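Local coordinates for protein transcriptional regulator containing CBS domains (Streptococcus pneumoniae, PDB 6UOF) that probably regulates transcription, its paired CBS domains, the part present here, being likely to sense a small ligand such as an adenine nucleotide, at residues 98-101 against 107-110; 41-44 against 48-51. All coordinates share one frame; numbering follows the deposited sequence.

Interaction 1. Residues 98-101 against 107-110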
loop_
_atom_site.group_PDB
_atom_site.type_symbol
_atom_site.label_atom_id
_atom_site.label_comp_id
_atom_site.label_asym_id
_atom_site.label_seq_id
_atom_site.Cartn_x
_atom_site.Cartn_y
_atom_site.Cartn_z
ATOM N N VAL A 98 4.536 0.084 -2.361
ATOM C CA VAL A 98 3.906 0.985 -3.313
ATOM C C VAL A 98 2.603 0.351 -3.785
ATOM O O VAL A 98 2.586 -0.816 -4.201
ATOM C CB VAL A 98 4.809 1.305 -4.514
ATOM C CG1 VAL A 98 4.163 2.335 -5.434
ATOM C CG2 VAL A 98 6.184 1.775 -4.069
ATOM N N PRO A 99 1.464 1.077 -3.726
ATOM C CA PRO A 99 0.220 0.521 -4.245
ATOM C C PRO A 99 0.221 0.368 -5.770
ATOM O O PRO A 99 0.786 1.183 -6.484
ATOM C CB PRO A 99 -0.839 1.546 -3.831
ATOM C CG PRO A 99 -0.189 2.347 -2.725
ATOM C CD PRO A 99 1.269 2.413 -3.128
ATOM N N VAL A 100 -0.434 -0.706 -6.223
ATOM C CA VAL A 100 -0.604 -1.003 -7.669
ATOM C C VAL A 100 -2.065 -0.720 -8.001
ATOM O O VAL A 100 -2.930 -1.280 -7.314
ATOM C CB VAL A 100 -0.220 -2.459 -7.986
ATOM C CG1 VAL A 100 -0.367 -2.768 -9.467
ATOM C CG2 VAL A 100 1.194 -2.779 -7.507
ATOM N N VAL A 101 -2.303 0.074 -9.045
ATOM C CA VAL A 101 -3.692 0.486 -9.381
ATOM C C VAL A 101 -3.967 0.306 -10.870
ATOM O O VAL A 101 -3.043 0.299 -11.693
ATOM C CB VAL A 101 -3.945 1.955 -8.979
ATOM C CG1 VAL A 101 -3.825 2.153 -7.481
ATOM C CG2 VAL A 101 -3.075 2.934 -9.746
ATOM N N LEU A 107 -7.655 -0.101 -6.572
ATOM C CA LEU A 107 -6.559 -0.952 -6.039
ATOM C C LEU A 107 -6.520 -2.362 -6.645
ATOM O O LEU A 107 -7.547 -3.053 -6.634
ATOM C CB LEU A 107 -6.717 -1.061 -4.521
ATOM C CG LEU A 107 -5.598 -1.813 -3.794
ATOM C CD1 LEU A 107 -4.273 -1.075 -3.908
ATOM C CD2 LEU A 107 -5.960 -2.025 -2.343
ATOM N N LEU A 108 -5.315 -2.777 -7.043
ATOM C CA LEU A 108 -5.020 -4.168 -7.457
ATOM C C LEU A 108 -4.223 -4.866 -6.351
ATOM O O LEU A 108 -4.415 -6.078 -6.133
ATOM C CB LEU A 108 -4.221 -4.159 -8.759
ATOM C CG LEU A 108 -4.999 -3.727 -9.998
ATOM C CD1 LEU A 108 -4.052 -3.532 -11.162
ATOM C CD2 LEU A 108 -6.089 -4.733 -10.321
ATOM N N GLY A 109 -3.295 -4.156 -5.713
ATOM C CA GLY A 109 -2.447 -4.800 -4.701
ATOM C C GLY A 109 -1.263 -3.922 -4.407
ATOM O O GLY A 109 -1.389 -2.692 -4.500
ATOM N N VAL A 110 -0.136 -4.534 -4.065
ATOM C CA VAL A 110 1.076 -3.741 -3.717
ATOM C C VAL A 110 2.328 -4.404 -4.268
ATOM O O VAL A 110 2.320 -5.615 -4.555
ATOM C CB VAL A 110 1.243 -3.607 -2.195
ATOM C CG1 VAL A 110 0.005 -3.082 -1.498
ATOM C CG2 VAL A 110 1.722 -4.906 -1.558
#
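Val100 O is gripped by two successive amides of the facing strand: Leu108 N donates to it at 2.8 Å with an N-H...O angle of 164°, and Gly109 N adds a weak bond at 3.3 Å. The Leu108 donor is tilted 21° from the carbonyl plane. Val100 N completes the exchange by donating to Gly109 O at 2.8 Å, nearly straight at hydrogen although it lies above the plane of that carbonyl. Two residues set against one make this a classic beta bulge in the antiparallel hairpin of strands 97-101 and 107-112, within the second CBS domain. Beyond the bulge, Val101 pairs with Leu107; before it, Pro99 faces Val110, whose CA lies 3.3 Å from Val98 O in a C-H...O contact. At the bulge, Val100 and Leu108 cross at about a right angle, with Val100 CG1 4.1 Å from Leu108 CD1. Val100 chi1 of -179° sets CG2 anti to the carbonyl carbon, and CG2 lies along the opposing backbone, 3.8 Å from Val110 C. On the face shared by Pro99 and Val110, Leu107 bends back over the strand, its CD1 4.3 Å from Pro99 CB and also beside Val100 O. That face meets the first CBS domain: Leu107 touches Pro40, Ile42 and Val48, while Pro99 rests on Val51.

Interaction 2. Residues 41-44 against 48-51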
loop_
_atom_site.group_PDB
_atom_site.type_symbol
_atom_site.label_atom_id
_atom_site.label_comp_id
_atom_site.label_asym_id
_atom_site.label_seq_id
_atom_site.Cartn_x
_atom_site.Cartn_y
_atom_site.Cartn_z
ATOM N N VAL A 41 -5.116 2.265 1.397
ATOM C CA VAL A 41 -6.495 2.529 1.890
ATOM C C VAL A 41 -7.398 2.864 0.707
ATOM O O VAL A 41 -7.018 3.708 -0.110
ATOM C CB VAL A 41 -6.503 3.686 2.897
ATOM C CG1 VAL A 41 -7.888 3.822 3.486
ATOM C CG2 VAL A 41 -5.465 3.489 3.993
ATOM N N ILE A 42 -8.560 2.211 0.663
ATOM C CA ILE A 42 -9.526 2.469 -0.441
ATOM C C ILE A 42 -10.824 3.079 0.084
ATOM O O ILE A 42 -11.219 2.831 1.218
ATOM C CB ILE A 42 -9.833 1.181 -1.224
ATOM C CG1 ILE A 42 -10.450 0.092 -0.341
ATOM C CG2 ILE A 42 -8.601 0.717 -1.972
ATOM C CD1 ILE A 42 -10.987 -1.115 -1.097
ATOM N N ASN A 43 -11.478 3.821 -0.797
ATOM C CA ASN A 43 -12.830 4.321 -0.466
ATOM C C ASN A 43 -13.870 3.317 -0.981
ATOM O O ASN A 43 -13.501 2.230 -1.490
ATOM C CB ASN A 43 -13.046 5.745 -0.984
ATOM C CG ASN A 43 -13.059 5.851 -2.492
ATOM O OD1 ASN A 43 -13.114 4.840 -3.190
ATOM N ND2 ASN A 43 -13.039 7.072 -3.002
ATOM N N GLN A 44 -15.145 3.683 -0.865
ATOM C CA GLN A 44 -16.252 2.759 -1.243
ATOM C C GLN A 44 -16.352 2.592 -2.772
ATOM O O GLN A 44 -17.162 1.749 -3.210
ATOM C CB GLN A 44 -17.580 3.237 -0.657
ATOM C CG GLN A 44 -18.073 4.556 -1.236
ATOM C CD GLN A 44 -19.357 5.019 -0.589
ATOM O OE1 GLN A 44 -20.324 4.271 -0.413
ATOM N NE2 GLN A 44 -19.412 6.300 -0.264
ATOM N N VAL A 48 -7.827 4.184 -4.469
ATOM C CA VAL A 48 -6.802 4.414 -3.414
ATOM C C VAL A 48 -6.875 5.886 -2.995
ATOM O O VAL A 48 -6.723 6.762 -3.856
ATOM C CB VAL A 48 -5.411 4.032 -3.927
ATOM C CG1 VAL A 48 -4.324 4.401 -2.925
ATOM C CG2 VAL A 48 -5.350 2.553 -4.255
ATOM N N VAL A 49 -7.087 6.130 -1.705
ATOM C CA VAL A 49 -7.225 7.522 -1.181
ATOM C C VAL A 49 -6.083 7.864 -0.220
ATOM O O VAL A 49 -6.016 9.020 0.218
ATOM C CB VAL A 49 -8.594 7.698 -0.508
ATOM C CG1 VAL A 49 -9.712 7.705 -1.538
ATOM C CG2 VAL A 49 -8.857 6.663 0.572
ATOM N N GLY A 50 -5.232 6.895 0.102
ATOM C CA GLY A 50 -4.112 7.146 1.019
ATOM C C GLY A 50 -3.418 5.850 1.369
ATOM O O GLY A 50 -3.764 4.782 0.818
ATOM N N VAL A 51 -2.438 5.955 2.251
ATOM C CA VAL A 51 -1.721 4.786 2.797
ATOM C C VAL A 51 -1.665 4.963 4.314
ATOM O O VAL A 51 -1.661 6.119 4.804
ATOM C CB VAL A 51 -0.319 4.648 2.176
ATOM C CG1 VAL A 51 -0.358 4.276 0.699
ATOM C CG2 VAL A 51 0.536 5.885 2.397
#
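Val41 and Gly50 form a hydrogen-bonded antiparallel pair in the hairpin of strands 39-42 and 48-52, part of the first CBS domain; one residue further on, the register slips at a beta bulge and Ile42 pairs with Val48. The polar grip is carried by the backbone of Val41. Its N donates to Gly50 O at 2.9 Å with an N-H...O angle of 152°, approaching from above the carbonyl plane. Its O accepts from Val49 N at 2.9 Å, a straighter bond at 168° whose donor is tilted only modestly from the plane. The CA-H of Val48 adds a softer contact to this oxygen, with Val48 CA 3.4 Å from Val41 O.

The apolar contacts of Val41 and of Ile42 fall on different faces of the hairpin. Val41 and Val49 cross at about a right angle, Val41 CG1 reaching Val49 CG2 at 4.2 Å. Gly50, without a side chain, leaves its backbone next to Val41: CB of Val41 sits 3.6 Å from Gly50 O, and CG2 is close by. Ile42 and Val48 share the other face, meeting loosely through their CG2 methyls, and both touch Leu107 of the second CBS domain.

At the turn, polar and apolar contacts are combined in Asn43. Its OD1 accepts hydrogen bonds from His45 N and Val47 N, so the amide is anchored within the connecting loop. CG stands between the backbone N and carbonyl carbon (chi1 66°), which carries the amide group across the Val49 side chain, where Asn43 ND2 lies 3.7 Å from Val49 CG1.

From the N terminus, strand 10-11 is set aside for the second hairpin's sheet, and strand 18-19 joins the first. Interaction 2 then closes a tight loop over residues 45-47; only after it is complete does the chain run through helix 54-57 and helix 83-93 to interaction 1, which closes residues 102-106. The two loops follow in series, neither enclosing nor crossing the other. Their hairpins nevertheless pack together, joining the two CBS domains: Val101 CG1 meets Val48 CG2 at 3.6 Å, and Leu107 CB meets Ile42 CG2 at 3.6 Å. Backbone hydrogen bonds between Leu107 and Gln46 and between Val48 and Gln105 tie each strand to the other hairpin's turn.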